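Microcompartments protein (Halothece sp. PCC 7418, PDB 5VGU) is CcmK4, which probably builds the beta-carboxysome shell as hexamers and may also form mixed hexamers with CcmK3. Local coordinates at residues Ser40-Ile45 against Leu73-Ile78; Gly49-Val54 against Ile78-His83. One frame throughout, in Å; residues are numbered along the deposited sequence.

Interaction 1: residues Ser40-Ile45 against Leu73-Ile78; sequences SARFTI and LETWVI
The guanidinium of R42 and the carboxylate of E74 lie stacked, their planes only 6° apart, and E74 CB sits 3.6 Å above the centre of the guanidinium of R42. T75 adds its methyl group obliquely, T75 CG2 lying 3.8 Å from R42 NH2. This is the antiparallel sheet of a BMC domain, in which strand 5-12 runs between strands 42-49 and 72-79, so the contact spans a strand: the CA atoms of R42 and E74 are 8.3 Å apart. Arginine suits such a span, since its chain is long enough to pass over the middle strand and its flat end can rest on aliphatic carbons while keeping its charge paired. A classic beta bulge sets E74 and T75 together opposite E10, and so two consecutive side chains meet the same arginine. The bend of R42 at chi3 (57°) turns the guanidinium flat beneath E74, whose chain folds back to lay the carboxylate over it. R42 NH1 and E74 OE1, 3.7 Å apart, make a long salt bridge resting on charge alone, because the oxygen lies above the flat group, where no N-H is directed. The stronger polar partner is E10, whose OE2 forms a salt bridge with R42 NH2; the positive charge is likely to favour the ionised form of both glutamates. A second subunit closes in beside them, packing its A41 on R42, while S40 meets S40 of a third subunit, consistent with the loop that lines the central pore of BMC hexamers. Threonine serves both neighbours: T75 OG1, anti to the backbone N (chi1 179°), hydrogen-bonds to the backbone oxygen of Y69 of the second subunit, which leaves CG2 between N and the carbonyl carbon, on the R42 side.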
ATOM      1  N   SER A  40       2.001   5.689   3.908  1.00 21.80           N
ATOM      2  CA  SER A  40       1.498   6.907   4.548  1.00 25.80           C
ATOM      3  C   SER A  40       2.312   8.137   4.153  1.00 20.13           C
ATOM      4  O   SER A  40       2.524   9.047   4.959  1.00 23.31           O
ATOM      5  CB  SER A  40       1.466   6.748   6.065  1.00 28.14           C
ATOM      6  OG  SER A  40       0.503   5.772   6.402  1.00 36.63           O
ATOM      7  N   ALA A  41       2.755   8.163   2.898  1.00 18.23           N
ATOM      8  CA  ALA A  41       3.550   9.242   2.322  1.00 18.99           C
ATOM      9  C   ALA A  41       4.852   9.463   3.072  1.00 19.37           C
ATOM     10  O   ALA A  41       5.418  10.555   3.013  1.00 22.73           O
ATOM     11  CB  ALA A  41       2.760  10.558   2.238  1.00 23.00           C
ATOM     12  N   ARG A  42       5.353   8.447   3.769  1.00 18.21           N
ATOM     13  CA  ARG A  42       6.674   8.517   4.382  1.00 16.57           C
ATOM     14  C   ARG A  42       7.693   7.791   3.500  1.00 17.48           C
ATOM     15  O   ARG A  42       7.376   6.788   2.841  1.00 17.40           O
ATOM     16  CB  ARG A  42       6.630   7.956   5.802  1.00 21.02           C
ATOM     17  CG  ARG A  42       5.985   8.988   6.735  1.00 21.00           C
ATOM     18  CD  ARG A  42       5.605   8.453   8.086  1.00 22.22           C
ATOM     19  NE  ARG A  42       6.731   7.872   8.809  1.00 23.16           N
ATOM     20  CZ  ARG A  42       6.824   7.858  10.131  1.00 20.63           C
ATOM     21  NH1 ARG A  42       5.880   8.416  10.881  1.00 22.80           N
ATOM     22  NH2 ARG A  42       7.862   7.298  10.710  1.00 21.40           N
ATOM     23  N   PHE A  43       8.900   8.356   3.444  1.00 18.09           N
ATOM     24  CA  PHE A  43       9.980   7.875   2.597  1.00 14.59           C
ATOM     25  C   PHE A  43      11.234   7.767   3.454  1.00 16.70           C
ATOM     26  O   PHE A  43      11.522   8.658   4.258  1.00 18.40           O
ATOM     27  CB  PHE A  43      10.229   8.802   1.417  1.00 16.95           C
ATOM     28  CG  PHE A  43       9.085   8.850   0.429  1.00 15.41           C
ATOM     29  CD1 PHE A  43       8.001   9.667   0.645  1.00 15.07           C
ATOM     30  CD2 PHE A  43       9.106   8.053  -0.692  1.00 17.65           C
ATOM     31  CE1 PHE A  43       6.948   9.699  -0.243  1.00 18.11           C
ATOM     32  CE2 PHE A  43       8.055   8.098  -1.610  1.00 18.97           C
ATOM     33  CZ  PHE A  43       6.982   8.918  -1.376  1.00 18.46           C
ATOM     34  N   THR A  44      11.952   6.661   3.297  1.00 16.57           N
ATOM     35  CA  THR A  44      13.175   6.377   4.038  1.00 15.81           C
ATOM     36  C   THR A  44      14.353   6.393   3.078  1.00 16.20           C
ATOM     37  O   THR A  44      14.282   5.795   2.004  1.00 20.23           O
ATOM     38  CB  THR A  44      13.114   4.992   4.725  1.00 17.06           C
ATOM     39  OG1 THR A  44      11.842   4.793   5.348  1.00 18.91           O
ATOM     40  CG2 THR A  44      14.205   4.826   5.748  1.00 18.57           C
ATOM     41  N   ILE A  45      15.461   7.018   3.472  1.00 18.98           N
ATOM     42  CA  ILE A  45      16.688   6.912   2.694  1.00 15.73           C
ATOM     43  C   ILE A  45      17.768   6.302   3.579  1.00 16.48           C
ATOM     44  O   ILE A  45      17.738   6.437   4.804  1.00 16.44           O
ATOM     45  CB  ILE A  45      17.155   8.256   2.104  1.00 16.08           C
ATOM     46  CG1 ILE A  45      17.140   9.374   3.170  1.00 19.87           C
ATOM     47  CG2 ILE A  45      16.293   8.616   0.882  1.00 16.69           C
ATOM     48  CD1 ILE A  45      17.741  10.672   2.692  1.00 18.73           C
ATOM     49  N   LEU A  73      10.550  15.871   9.342  1.00 20.93           N
ATOM     50  CA  LEU A  73      11.486  14.823   9.714  1.00 20.02           C
ATOM     51  C   LEU A  73      10.793  13.930  10.739  1.00 22.82           C
ATOM     52  O   LEU A  73      10.426  14.398  11.821  1.00 23.70           O
ATOM     53  CB  LEU A  73      12.760  15.436  10.288  1.00 20.90           C
ATOM     54  CG  LEU A  73      13.748  14.439  10.880  1.00 21.68           C
ATOM     55  CD1 LEU A  73      14.322  13.567   9.778  1.00 25.37           C
ATOM     56  CD2 LEU A  73      14.832  15.162  11.664  1.00 22.14           C
ATOM     57  N   GLU A  74      10.599  12.654  10.402  1.00 19.24           N
ATOM     58  CA  GLU A  74       9.895  11.756  11.317  1.00 19.48           C
ATOM     59  C   GLU A  74      10.831  10.980  12.235  1.00 20.84           C
ATOM     60  O   GLU A  74      10.524  10.809  13.419  1.00 20.58           O
ATOM     61  CB  GLU A  74       9.029  10.767  10.525  1.00 20.99           C
ATOM     62  CG  GLU A  74       7.994  11.440   9.643  1.00 24.36           C
ATOM     63  CD  GLU A  74       6.801  11.951  10.445  1.00 29.46           C
ATOM     64  OE1 GLU A  74       6.835  11.912  11.694  1.00 28.94           O
ATOM     65  OE2 GLU A  74       5.828  12.394   9.819  1.00 33.19           O
ATOM     66  N   THR A  75      11.946  10.466  11.720  1.00 19.87           N
ATOM     67  CA  THR A  75      12.754   9.526  12.497  1.00 18.45           C
ATOM     68  C   THR A  75      14.074   9.318  11.771  1.00 18.72           C
ATOM     69  O   THR A  75      14.151   9.458  10.546  1.00 19.54           O
ATOM     70  CB  THR A  75      11.993   8.192  12.710  1.00 18.51           C
ATOM     71  OG1 THR A  75      12.785   7.241  13.446  1.00 19.64           O
ATOM     72  CG2 THR A  75      11.546   7.588  11.362  1.00 19.67           C
ATOM     73  N   TRP A  76      15.123   9.034  12.540  1.00 20.04           N
ATOM     74  CA  TRP A  76      16.436   8.775  11.958  1.00 20.13           C
ATOM     75  C   TRP A  76      17.280   7.996  12.959  1.00 18.00           C
ATOM     76  O   TRP A  76      16.998   7.968  14.161  1.00 17.25           O
ATOM     77  CB  TRP A  76      17.151  10.075  11.540  1.00 22.24           C
ATOM     78  CG  TRP A  76      17.527  10.969  12.695  1.00 20.14           C
ATOM     79  CD1 TRP A  76      16.767  11.972  13.238  1.00 24.37           C
ATOM     80  CD2 TRP A  76      18.759  10.961  13.428  1.00 21.78           C
ATOM     81  NE1 TRP A  76      17.457  12.586  14.268  1.00 22.82           N
ATOM     82  CE2 TRP A  76      18.677  11.979  14.401  1.00 24.06           C
ATOM     83  CE3 TRP A  76      19.924  10.196  13.354  1.00 23.53           C
ATOM     84  CZ2 TRP A  76      19.706  12.233  15.298  1.00 26.88           C
ATOM     85  CZ3 TRP A  76      20.949  10.456  14.249  1.00 25.57           C
ATOM     86  CH2 TRP A  76      20.829  11.467  15.201  1.00 27.99           C
ATOM     87  N   VAL A  77      18.322   7.351  12.440  1.00 18.30           N
ATOM     88  CA  VAL A  77      19.246   6.607  13.284  1.00 18.51           C
ATOM     89  C   VAL A  77      20.577   6.482  12.562  1.00 18.91           C
ATOM     90  O   VAL A  77      20.645   6.510  11.331  1.00 18.15           O
ATOM     91  CB  VAL A  77      18.675   5.216  13.674  1.00 18.67           C
ATOM     92  CG1 VAL A  77      18.805   4.211  12.542  1.00 17.06           C
ATOM     93  CG2 VAL A  77      19.393   4.705  14.921  1.00 21.41           C
ATOM     94  N   ILE A  78      21.641   6.317  13.342  1.00 18.28           N
ATOM     95  CA  ILE A  78      22.935   5.877  12.839  1.00 19.14           C
ATOM     96  C   ILE A  78      23.289   4.579  13.554  1.00 21.00           C
ATOM     97  O   ILE A  78      23.218   4.497  14.787  1.00 20.69           O
ATOM     98  CB  ILE A  78      24.032   6.940  13.060  1.00 19.77           C
ATOM     99  CG1 ILE A  78      23.692   8.200  12.270  1.00 21.71           C
ATOM    100  CG2 ILE A  78      25.403   6.342  12.695  1.00 21.50           C
ATOM    101  CD1 ILE A  78      24.590   9.401  12.556  1.00 24.82           C
TER

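Interaction 2: residues Gly49-Val54 against Ile78-His83; sequences GDVSEV and IIPRPH
V54 N donates to D50 O at 2.8 Å, a backbone bond that closes the first turn of helix 51-65 and sets V51 and V54 on the flank facing I78 and P80. From that flank V51 CG2 reaches P80 CB at 3.8 Å; a chi1 of 80° places V51 CG1 between the backbone N and the carbonyl carbon and leaves CG2 anti to N, directed at the proline. In this BMC domain the start of the helix thus packs against the end of strand 72-79, where P80, having no N-H to offer a sheet partner, suits the exit from the strand. One turn further on, V54 and I78 lie alongside one another, running in opposite senses: V54 CG1 is 4.0 Å from both I78 CG1 and I78 CG2, and I78 CD1 comes within 4.1 Å of V54 O. Branched isoleucine lets one residue hold the valine methyl by two carbons, and it also touches K55 and M58 of the same helix. Cutting I78 back to an alanine removes the two carbons that now flank V54 CG1 and would probably open a gap beside it.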
ATOM      1  N   GLY A  49      28.803   4.700   4.900  1.00 18.18           N
ATOM      2  CA  GLY A  49      30.122   5.294   4.892  1.00 18.66           C
ATOM      3  C   GLY A  49      30.787   5.122   6.241  1.00 17.80           C
ATOM      4  O   GLY A  49      30.262   4.463   7.154  1.00 19.11           O
ATOM      5  N   ASP A  50      31.978   5.711   6.354  1.00 20.64           N
ATOM      6  CA  ASP A  50      32.646   5.752   7.653  1.00 20.79           C
ATOM      7  C   ASP A  50      31.761   6.450   8.679  1.00 20.71           C
ATOM      8  O   ASP A  50      31.029   7.386   8.355  1.00 19.80           O
ATOM      9  CB  ASP A  50      34.004   6.461   7.555  1.00 25.71           C
ATOM     10  CG  ASP A  50      35.038   5.654   6.781  1.00 37.66           C
ATOM     11  OD1 ASP A  50      34.869   4.422   6.631  1.00 42.81           O
ATOM     12  OD2 ASP A  50      36.037   6.261   6.324  1.00 41.66           O
ATOM     13  N   VAL A  51      31.813   5.973   9.932  1.00 19.49           N
ATOM     14  CA  VAL A  51      30.918   6.498  10.964  1.00 19.22           C
ATOM     15  C   VAL A  51      31.008   8.016  11.094  1.00 21.17           C
ATOM     16  O   VAL A  51      29.980   8.697  11.209  1.00 22.47           O
ATOM     17  CB  VAL A  51      31.159   5.782  12.312  1.00 22.06           C
ATOM     18  CG1 VAL A  51      32.350   6.299  13.048  1.00 25.71           C
ATOM     19  CG2 VAL A  51      29.966   6.035  13.206  1.00 25.55           C
ATOM     20  N   SER A  52      32.219   8.584  11.076  1.00 22.06           N
ATOM     21  CA  SER A  52      32.322  10.037  11.221  1.00 22.75           C
ATOM     22  C   SER A  52      31.703  10.759  10.020  1.00 21.87           C
ATOM     23  O   SER A  52      31.090  11.819  10.172  1.00 21.92           O
ATOM     24  CB  SER A  52      33.780  10.454  11.427  1.00 28.13           C
ATOM     25  OG  SER A  52      34.555  10.157  10.279  1.00 29.05           O
ATOM     26  N   GLU A  53      31.838  10.194   8.820  1.00 20.92           N
ATOM     27  CA  GLU A  53      31.237  10.811   7.645  1.00 22.16           C
ATOM     28  C   GLU A  53      29.714  10.663   7.660  1.00 21.61           C
ATOM     29  O   GLU A  53      28.994  11.582   7.273  1.00 20.12           O
ATOM     30  CB  GLU A  53      31.848  10.210   6.385  1.00 21.50           C
ATOM     31  CG  GLU A  53      33.351  10.426   6.270  1.00 23.29           C
ATOM     32  CD  GLU A  53      33.718  11.868   5.988  1.00 30.63           C
ATOM     33  OE1 GLU A  53      32.850  12.642   5.532  1.00 26.02           O
ATOM     34  OE2 GLU A  53      34.893  12.218   6.203  1.00 35.33           O
ATOM     35  N   VAL A  54      29.201   9.531   8.145  1.00 20.50           N
ATOM     36  CA  VAL A  54      27.751   9.373   8.272  1.00 18.41           C
ATOM     37  C   VAL A  54      27.190  10.364   9.284  1.00 21.31           C
ATOM     38  O   VAL A  54      26.102  10.918   9.091  1.00 19.69           O
ATOM     39  CB  VAL A  54      27.406   7.916   8.629  1.00 20.22           C
ATOM     40  CG1 VAL A  54      25.916   7.769   9.001  1.00 19.30           C
ATOM     41  CG2 VAL A  54      27.760   7.018   7.466  1.00 19.92           C
ATOM     42  N   ILE A  78      21.641   6.317  13.342  1.00 18.28           N
ATOM     43  CA  ILE A  78      22.935   5.877  12.839  1.00 19.14           C
ATOM     44  C   ILE A  78      23.289   4.579  13.554  1.00 21.00           C
ATOM     45  O   ILE A  78      23.218   4.497  14.787  1.00 20.69           O
ATOM     46  CB  ILE A  78      24.032   6.940  13.060  1.00 19.77           C
ATOM     47  CG1 ILE A  78      23.692   8.200  12.270  1.00 21.71           C
ATOM     48  CG2 ILE A  78      25.403   6.342  12.695  1.00 21.50           C
ATOM     49  CD1 ILE A  78      24.590   9.401  12.556  1.00 24.82           C
ATOM     50  N   ILE A  79      23.640   3.563  12.775  1.00 18.94           N
ATOM     51  CA  ILE A  79      24.127   2.280  13.262  1.00 19.94           C
ATOM     52  C   ILE A  79      25.597   2.200  12.874  1.00 22.99           C
ATOM     53  O   ILE A  79      25.921   1.936  11.705  1.00 20.94           O
ATOM     54  CB  ILE A  79      23.339   1.100  12.675  1.00 21.71           C
ATOM     55  CG1 ILE A  79      21.835   1.272  12.898  1.00 24.83           C
ATOM     56  CG2 ILE A  79      23.860  -0.233  13.206  1.00 24.69           C
ATOM     57  CD1 ILE A  79      21.431   1.392  14.322  1.00 25.34           C
ATOM     58  N   PRO A  80      26.520   2.366  13.824  1.00 19.78           N
ATOM     59  CA  PRO A  80      27.915   2.575  13.433  1.00 25.22           C
ATOM     60  C   PRO A  80      28.557   1.423  12.712  1.00 20.15           C
ATOM     61  O   PRO A  80      29.507   1.675  11.950  1.00 25.67           O
ATOM     62  CB  PRO A  80      28.602   2.875  14.767  1.00 21.40           C
ATOM     63  CG  PRO A  80      27.541   3.502  15.584  1.00 26.12           C
ATOM     64  CD  PRO A  80      26.269   2.795  15.210  1.00 23.07           C
ATOM     65  N   ARG A  81      28.137   0.172  12.960  1.00 19.19           N
ATOM     66  CA  ARG A  81      28.846  -0.968  12.399  1.00 20.87           C
ATOM     67  C   ARG A  81      27.904  -2.169  12.292  1.00 23.06           C
ATOM     68  O   ARG A  81      27.959  -3.085  13.133  1.00 22.11           O
ATOM     69  CB  ARG A  81      30.047  -1.270  13.300  1.00 24.17           C
ATOM     70  CG  ARG A  81      31.095  -2.145  12.718  1.00 23.41           C
ATOM     71  CD  ARG A  81      32.305  -2.082  13.656  1.00 25.90           C
ATOM     72  NE  ARG A  81      33.464  -2.728  13.061  1.00 27.01           N
ATOM     73  CZ  ARG A  81      34.298  -2.135  12.210  1.00 27.01           C
ATOM     74  NH1 ARG A  81      34.103  -0.873  11.832  1.00 30.49           N
ATOM     75  NH2 ARG A  81      35.333  -2.813  11.741  1.00 30.47           N
ATOM     76  N   PRO A  82      27.053  -2.215  11.266  1.00 17.24           N
ATOM     77  CA  PRO A  82      25.953  -3.197  11.245  1.00 19.74           C
ATOM     78  C   PRO A  82      26.403  -4.638  11.038  1.00 18.14           C
ATOM     79  O   PRO A  82      27.327  -4.931  10.281  1.00 19.50           O
ATOM     80  CB  PRO A  82      25.093  -2.717  10.064  1.00 18.68           C
ATOM     81  CG  PRO A  82      26.072  -2.025   9.165  1.00 20.28           C
ATOM     82  CD  PRO A  82      27.044  -1.343  10.074  1.00 19.46           C
ATOM     83  N   HIS A  83      25.711  -5.547  11.722  1.00 18.01           N
ATOM     84  CA  HIS A  83      25.926  -6.976  11.547  1.00 18.73           C
ATOM     85  C   HIS A  83      25.544  -7.389  10.131  1.00 21.71           C
ATOM     86  O   HIS A  83      24.542  -6.914   9.568  1.00 18.16           O
ATOM     87  CB  HIS A  83      25.072  -7.730  12.582  1.00 18.44           C
ATOM     88  CG  HIS A  83      25.396  -9.185  12.734  1.00 21.30           C
ATOM     89  ND1 HIS A  83      25.010 -10.143  11.820  1.00 19.00           N
ATOM     90  CD2 HIS A  83      26.042  -9.852  13.724  1.00 23.82           C
ATOM     91  CE1 HIS A  83      25.417 -11.334  12.228  1.00 20.69           C
ATOM     92  NE2 HIS A  83      26.049 -11.185  13.381  1.00 20.82           N
TER

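Interactions 1 and 2 lie at opposite ends of strand 72-79, their centres about 17 Å apart, and I78 belongs to the segments of both, although it makes cross-segment contacts only in interaction 2. The other halves follow one another along the chain: strand 42-49 supplies R42 to interaction 1, and helix 51-65 directly after it brings V51 and V54 to interaction 2. One contact is thus charged and reaches over a strand of the sheet; the other is apolar and joins the sheet to a helix. Both regions also meet the second subunit, through Y69 of that chain near 73-78 and through its D22 and K26 near 78-83, so the same strand and its exit border a hexamer interface.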